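Local coordinates for protein transferrin (Manduca sexta, PDB 6WB6) that binds a single ferric ion together with a carbonate anion and carries iron as a secreted insect transport protein, at residues S4-M14 with L31-C42. Residues are numbered along the deposited sequence; the frame is centred on the assembly and turned at random.
Sequences SYKLCVPAAYM and LECVPARDRVEC
Glu32 on strand 31-36 lies beside Lys6 on strand 5-10, both side chains on one face of a parallel pair. In Glu32 chi1 (-1°) holds CG nearly eclipsed with the backbone N, 3.2 Å from Ser4 CB. CD touches both Ser4 CB and, at 3.6 Å, Lys6 CG. At the tip OE2 reaches Ser4 CB, while OE1 comes nearest Lys6 CG. Lys6 NZ stays 4.4 Å from Glu32 OE2, beyond a salt bridge, and pairs with Asp52 instead. An alanine in place of Glu32 would probably uncover Ser4 CB and one side of Lys6 CG, still beside Val34, and remove a negative charge near the lysine. Five backbone bonds join the strands, the straightest Val34 N to Leu7 O at 2.9 Å, and a sixth, Ala11 N to Ala36 O, follows just past strand 5-10. Further along the same face, Cys8 SG bonds to Cys42 SG (2.1 Å), tying the first strand to helix 39-47. On the other face the Met14 methyl presses on Cys33 CB, whose sulfur is joined to Cys17. This is a right-handed beta-alpha-beta unit: helix 14-21 packs against Leu7, Val9, Leu31 and Cys33, and strand 53-56 meets Leu7 and Cys42.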
ATOM      1  N   SER A   4     -12.957  31.935  11.973  1.00 51.93           N
ATOM      2  CA  SER A   4     -12.455  31.712  10.631  1.00 45.92           C
ATOM      3  C   SER A   4     -13.060  30.431  10.062  1.00 45.25           C
ATOM      4  O   SER A   4     -13.717  29.653  10.769  1.00 39.05           O
ATOM      5  CB  SER A   4     -10.929  31.627  10.638  1.00 37.82           C
ATOM      6  OG  SER A   4     -10.341  32.797  11.164  1.00 47.51           O
ATOM      7  N   TYR A   5     -12.847  30.233   8.760  1.00 28.90           N
ATOM      8  CA  TYR A   5     -13.113  28.951   8.119  1.00 26.42           C
ATOM      9  C   TYR A   5     -11.874  28.087   8.285  1.00 25.07           C
ATOM     10  O   TYR A   5     -10.801  28.411   7.764  1.00 23.79           O
ATOM     11  CB  TYR A   5     -13.459  29.109   6.646  1.00 30.77           C
ATOM     12  CG  TYR A   5     -14.762  29.816   6.362  1.00 18.90           C
ATOM     13  CD1 TYR A   5     -15.978  29.150   6.426  1.00 23.63           C
ATOM     14  CD2 TYR A   5     -14.765  31.132   5.988  1.00 26.88           C
ATOM     15  CE1 TYR A   5     -17.165  29.805   6.122  1.00 28.71           C
ATOM     16  CE2 TYR A   5     -15.934  31.805   5.692  1.00 30.01           C
ATOM     17  CZ  TYR A   5     -17.131  31.135   5.754  1.00 29.52           C
ATOM     18  OH  TYR A   5     -18.285  31.811   5.448  1.00 35.19           O
ATOM     19  N   LYS A   6     -12.017  27.003   9.033  1.00 22.67           N
ATOM     20  CA  LYS A   6     -10.883  26.185   9.409  1.00 23.23           C
ATOM     21  C   LYS A   6     -10.733  25.094   8.365  1.00 18.39           C
ATOM     22  O   LYS A   6     -11.665  24.320   8.121  1.00 25.09           O
ATOM     23  CB  LYS A   6     -11.074  25.628  10.822  1.00 29.37           C
ATOM     24  CG  LYS A   6     -10.793  26.667  11.899  1.00 24.72           C
ATOM     25  CD  LYS A   6     -11.236  26.218  13.308  1.00 25.70           C
ATOM     26  CE  LYS A   6     -12.749  26.321  13.464  1.00 26.72           C
ATOM     27  NZ  LYS A   6     -13.342  27.655  13.044  1.00 40.29           N
ATOM     28  N   LEU A   7      -9.577  25.048   7.743  1.00 17.91           N
ATOM     29  CA  LEU A   7      -9.281  24.061   6.711  1.00 24.82           C
ATOM     30  C   LEU A   7      -8.375  23.010   7.320  1.00 19.84           C
ATOM     31  O   LEU A   7      -7.273  23.334   7.780  1.00 19.38           O
ATOM     32  CB  LEU A   7      -8.585  24.682   5.507  1.00 26.32           C
ATOM     33  CG  LEU A   7      -8.005  23.668   4.515  1.00 19.09           C
ATOM     34  CD1 LEU A   7      -9.106  22.773   3.977  1.00 19.71           C
ATOM     35  CD2 LEU A   7      -7.316  24.390   3.361  1.00 17.50           C
ATOM     36  N   CYS A   8      -8.821  21.762   7.313  1.00 23.77           N
ATOM     37  CA  CYS A   8      -7.966  20.715   7.835  1.00 18.42           C
ATOM     38  C   CYS A   8      -6.982  20.313   6.755  1.00 22.89           C
ATOM     39  O   CYS A   8      -7.267  20.404   5.561  1.00 24.33           O
ATOM     40  CB  CYS A   8      -8.783  19.527   8.325  1.00 19.06           C
ATOM     41  SG  CYS A   8      -7.799  18.323   9.161  1.00 27.01           S
ATOM     42  N   VAL A   9      -5.796  19.916   7.188  1.00 22.09           N
ATOM     43  CA  VAL A   9      -4.674  19.725   6.280  1.00 22.09           C
ATOM     44  C   VAL A   9      -3.785  18.663   6.915  1.00 26.02           C
ATOM     45  O   VAL A   9      -3.447  18.766   8.104  1.00 21.85           O
ATOM     46  CB  VAL A   9      -3.933  21.053   6.037  1.00 29.47           C
ATOM     47  CG1 VAL A   9      -3.462  21.652   7.347  1.00 27.46           C
ATOM     48  CG2 VAL A   9      -2.768  20.857   5.128  1.00 28.24           C
ATOM     49  N   PRO A  10      -3.415  17.609   6.196  1.00 30.52           N
ATOM     50  CA  PRO A  10      -2.391  16.700   6.719  1.00 33.63           C
ATOM     51  C   PRO A  10      -1.201  17.482   7.252  1.00 30.53           C
ATOM     52  O   PRO A  10      -0.716  18.420   6.614  1.00 28.38           O
ATOM     53  CB  PRO A  10      -2.030  15.845   5.503  1.00 22.32           C
ATOM     54  CG  PRO A  10      -3.339  15.765   4.763  1.00 34.78           C
ATOM     55  CD  PRO A  10      -3.990  17.121   4.936  1.00 22.82           C
ATOM     56  N   ALA A  11      -0.755  17.088   8.454  1.00 29.98           N
ATOM     57  CA  ALA A  11       0.338  17.758   9.147  1.00 31.20           C
ATOM     58  C   ALA A  11       1.538  18.002   8.241  1.00 30.63           C
ATOM     59  O   ALA A  11       2.166  19.065   8.298  1.00 36.92           O
ATOM     60  CB  ALA A  11       0.748  16.922  10.364  1.00 35.53           C
ATOM     61  N   ALA A  12       1.875  17.036   7.395  1.00 23.70           N
ATOM     62  CA  ALA A  12       3.029  17.187   6.520  1.00 30.74           C
ATOM     63  C   ALA A  12       2.934  18.424   5.629  1.00 29.85           C
ATOM     64  O   ALA A  12       3.963  18.909   5.146  1.00 27.01           O
ATOM     65  CB  ALA A  12       3.180  15.921   5.664  1.00 30.48           C
ATOM     66  N   TYR A  13       1.737  18.959   5.407  1.00 26.72           N
ATOM     67  CA  TYR A  13       1.533  20.034   4.443  1.00 34.73           C
ATOM     68  C   TYR A  13       1.149  21.343   5.122  1.00 30.88           C
ATOM     69  O   TYR A  13       0.699  22.285   4.457  1.00 25.77           O
ATOM     70  CB  TYR A  13       0.475  19.618   3.422  1.00 36.46           C
ATOM     71  CG  TYR A  13       0.873  18.401   2.619  1.00 37.27           C
ATOM     72  CD1 TYR A  13       2.114  18.328   2.009  1.00 36.45           C
ATOM     73  CD2 TYR A  13       0.010  17.321   2.478  1.00 40.34           C
ATOM     74  CE1 TYR A  13       2.488  17.213   1.281  1.00 45.36           C
ATOM     75  CE2 TYR A  13       0.377  16.202   1.745  1.00 30.73           C
ATOM     76  CZ  TYR A  13       1.614  16.148   1.159  1.00 44.74           C
ATOM     77  OH  TYR A  13       1.966  15.031   0.431  1.00 50.54           O
ATOM     78  N   MET A  14       1.339  21.424   6.433  1.00 25.38           N
ATOM     79  CA  MET A  14       1.000  22.639   7.160  1.00 35.00           C
ATOM     80  C   MET A  14       1.707  23.856   6.571  1.00 20.31           C
ATOM     81  O   MET A  14       1.080  24.891   6.328  1.00 21.81           O
ATOM     82  CB  MET A  14       1.358  22.469   8.632  1.00 28.19           C
ATOM     83  CG  MET A  14       0.657  23.433   9.519  1.00 40.17           C
ATOM     84  SD  MET A  14      -1.141  23.221   9.558  1.00 41.00           S
ATOM     85  CE  MET A  14      -1.437  24.596  10.645  1.00 38.83           C
ATOM     86  N   LEU A  31      -9.088  32.223   6.420  1.00 30.99           N
ATOM     87  CA  LEU A  31      -8.918  30.782   6.552  1.00 34.09           C
ATOM     88  C   LEU A  31      -7.824  30.484   7.565  1.00 30.80           C
ATOM     89  O   LEU A  31      -6.835  31.211   7.658  1.00 31.01           O
ATOM     90  CB  LEU A  31      -8.531  30.144   5.224  1.00 24.73           C
ATOM     91  CG  LEU A  31      -9.565  30.063   4.107  1.00 27.99           C
ATOM     92  CD1 LEU A  31      -8.782  29.958   2.842  1.00 21.52           C
ATOM     93  CD2 LEU A  31     -10.470  28.877   4.296  1.00 32.47           C
ATOM     94  N   GLU A  32      -7.988  29.396   8.306  1.00 26.49           N
ATOM     95  CA  GLU A  32      -6.923  28.911   9.162  1.00 32.80           C
ATOM     96  C   GLU A  32      -6.630  27.464   8.829  1.00 23.40           C
ATOM     97  O   GLU A  32      -7.521  26.693   8.465  1.00 26.66           O
ATOM     98  CB  GLU A  32      -7.228  28.986  10.665  1.00 27.96           C
ATOM     99  CG  GLU A  32      -8.545  29.548  11.041  1.00 32.79           C
ATOM    100  CD  GLU A  32      -8.735  29.570  12.568  1.00 51.25           C
ATOM    101  OE1 GLU A  32      -7.913  28.955  13.284  1.00 41.84           O
ATOM    102  OE2 GLU A  32      -9.700  30.197  13.058  1.00 57.49           O
ATOM    103  N   CYS A  33      -5.369  27.112   8.989  1.00 21.67           N
ATOM    104  CA  CYS A  33      -4.897  25.756   8.788  1.00 24.64           C
ATOM    105  C   CYS A  33      -5.013  25.003  10.119  1.00 28.56           C
ATOM    106  O   CYS A  33      -4.491  25.463  11.141  1.00 20.60           O
ATOM    107  CB  CYS A  33      -3.457  25.820   8.283  1.00 23.77           C
ATOM    108  SG  CYS A  33      -3.285  26.818   6.727  1.00 31.86           S
ATOM    109  N   VAL A  34      -5.726  23.881  10.117  1.00 27.70           N
ATOM    110  CA  VAL A  34      -5.780  22.958  11.247  1.00 22.39           C
ATOM    111  C   VAL A  34      -5.057  21.683  10.829  1.00 28.56           C
ATOM    112  O   VAL A  34      -5.518  20.999   9.906  1.00 21.17           O
ATOM    113  CB  VAL A  34      -7.224  22.647  11.663  1.00 22.67           C
ATOM    114  CG1 VAL A  34      -7.257  21.770  12.944  1.00 27.32           C
ATOM    115  CG2 VAL A  34      -8.010  23.915  11.836  1.00 27.55           C
ATOM    116  N   PRO A  35      -3.934  21.322  11.453  1.00 28.38           N
ATOM    117  CA  PRO A  35      -3.259  20.084  11.055  1.00 23.73           C
ATOM    118  C   PRO A  35      -4.022  18.866  11.522  1.00 28.09           C
ATOM    119  O   PRO A  35      -4.670  18.873  12.570  1.00 31.03           O
ATOM    120  CB  PRO A  35      -1.897  20.176  11.748  1.00 34.05           C
ATOM    121  CG  PRO A  35      -2.174  21.025  12.972  1.00 32.98           C
ATOM    122  CD  PRO A  35      -3.196  22.029  12.517  1.00 28.87           C
ATOM    123  N   ALA A  36      -3.940  17.802  10.725  1.00 26.48           N
ATOM    124  CA  ALA A  36      -4.381  16.498  11.168  1.00 18.91           C
ATOM    125  C   ALA A  36      -3.329  15.471  10.791  1.00 27.06           C
ATOM    126  O   ALA A  36      -2.359  15.763  10.085  1.00 23.43           O
ATOM    127  CB  ALA A  36      -5.749  16.105  10.595  1.00 22.22           C
ATOM    128  N   ARG A  37      -3.505  14.271  11.344  1.00 22.28           N
ATOM    129  CA  ARG A  37      -2.611  13.158  11.019  1.00 35.03           C
ATOM    130  C   ARG A  37      -2.698  12.813   9.539  1.00 23.09           C
ATOM    131  O   ARG A  37      -1.699  12.442   8.906  1.00 20.50           O
ATOM    132  CB  ARG A  37      -2.982  11.938  11.878  1.00 27.15           C
ATOM    133  CG  ARG A  37      -2.387  10.602  11.390  1.00 33.02           C
ATOM    134  CD  ARG A  37      -3.038   9.395  12.075  1.00 23.94           C
ATOM    135  NE  ARG A  37      -4.225   8.985  11.345  1.00 25.22           N
ATOM    136  CZ  ARG A  37      -5.466   9.037  11.808  1.00 18.84           C
ATOM    137  NH1 ARG A  37      -5.714   9.445  13.045  1.00 27.18           N
ATOM    138  NH2 ARG A  37      -6.462   8.637  11.036  1.00 23.44           N
ATOM    139  N   ASP A  38      -3.895  12.914   8.984  1.00 18.89           N
ATOM    140  CA  ASP A  38      -4.152  12.601   7.588  1.00 24.08           C
ATOM    141  C   ASP A  38      -5.593  12.977   7.308  1.00 28.54           C
ATOM    142  O   ASP A  38      -6.338  13.364   8.223  1.00 21.04           O
ATOM    143  CB  ASP A  38      -3.898  11.124   7.315  1.00 25.71           C
ATOM    144  CG  ASP A  38      -4.582  10.198   8.356  1.00 24.01           C
ATOM    145  OD1 ASP A  38      -5.784  10.383   8.677  1.00 21.02           O
ATOM    146  OD2 ASP A  38      -3.902   9.282   8.842  1.00 22.07           O
ATOM    147  N   ARG A  39      -6.006  12.804   6.048  1.00 19.96           N
ATOM    148  CA  ARG A  39      -7.368  13.150   5.682  1.00 18.02           C
ATOM    149  C   ARG A  39      -8.394  12.374   6.511  1.00 17.60           C
ATOM    150  O   ARG A  39      -9.448  12.918   6.864  1.00 19.95           O
ATOM    151  CB  ARG A  39      -7.573  12.898   4.197  1.00 18.66           C
ATOM    152  CG  ARG A  39      -8.778  13.596   3.655  1.00 22.52           C
ATOM    153  CD  ARG A  39      -8.912  13.444   2.159  1.00 23.77           C
ATOM    154  NE  ARG A  39      -8.084  14.408   1.435  1.00 27.67           N
ATOM    155  CZ  ARG A  39      -7.896  14.385   0.120  1.00 27.80           C
ATOM    156  NH1 ARG A  39      -8.456  13.433  -0.640  1.00 25.61           N
ATOM    157  NH2 ARG A  39      -7.130  15.296  -0.438  1.00 25.38           N
ATOM    158  N   VAL A  40      -8.145  11.094   6.786  1.00 16.22           N
ATOM    159  CA  VAL A  40      -9.119  10.335   7.577  1.00 20.76           C
ATOM    160  C   VAL A  40      -9.370  11.035   8.911  1.00 21.16           C
ATOM    161  O   VAL A  40     -10.518  11.311   9.282  1.00 20.66           O
ATOM    162  CB  VAL A  40      -8.667   8.875   7.767  1.00 16.58           C
ATOM    163  CG1 VAL A  40      -9.616   8.130   8.721  1.00 24.82           C
ATOM    164  CG2 VAL A  40      -8.680   8.175   6.454  1.00 13.26           C
ATOM    165  N   GLU A  41      -8.300  11.370   9.630  1.00 22.57           N
ATOM    166  CA  GLU A  41      -8.478  12.153  10.851  1.00 20.70           C
ATOM    167  C   GLU A  41      -9.190  13.480  10.585  1.00 20.09           C
ATOM    168  O   GLU A  41     -10.005  13.922  11.406  1.00 17.75           O
ATOM    169  CB  GLU A  41      -7.140  12.434  11.531  1.00 21.91           C
ATOM    170  CG  GLU A  41      -7.360  13.196  12.842  1.00 29.18           C
ATOM    171  CD  GLU A  41      -6.168  13.197  13.775  1.00 28.61           C
ATOM    172  OE1 GLU A  41      -6.328  12.672  14.901  1.00 23.20           O
ATOM    173  OE2 GLU A  41      -5.095  13.714  13.381  1.00 28.53           O
ATOM    174  N   CYS A  42      -8.877  14.143   9.457  1.00 19.08           N
ATOM    175  CA  CYS A  42      -9.482  15.446   9.167  1.00 20.19           C
ATOM    176  C   CYS A  42     -10.994  15.369   9.221  1.00 16.93           C
ATOM    177  O   CYS A  42     -11.650  16.275   9.747  1.00 18.24           O
ATOM    178  CB  CYS A  42      -9.048  15.969   7.785  1.00 20.27           C
ATOM    179  SG  CYS A  42      -7.476  16.813   7.779  1.00 22.52           S
TER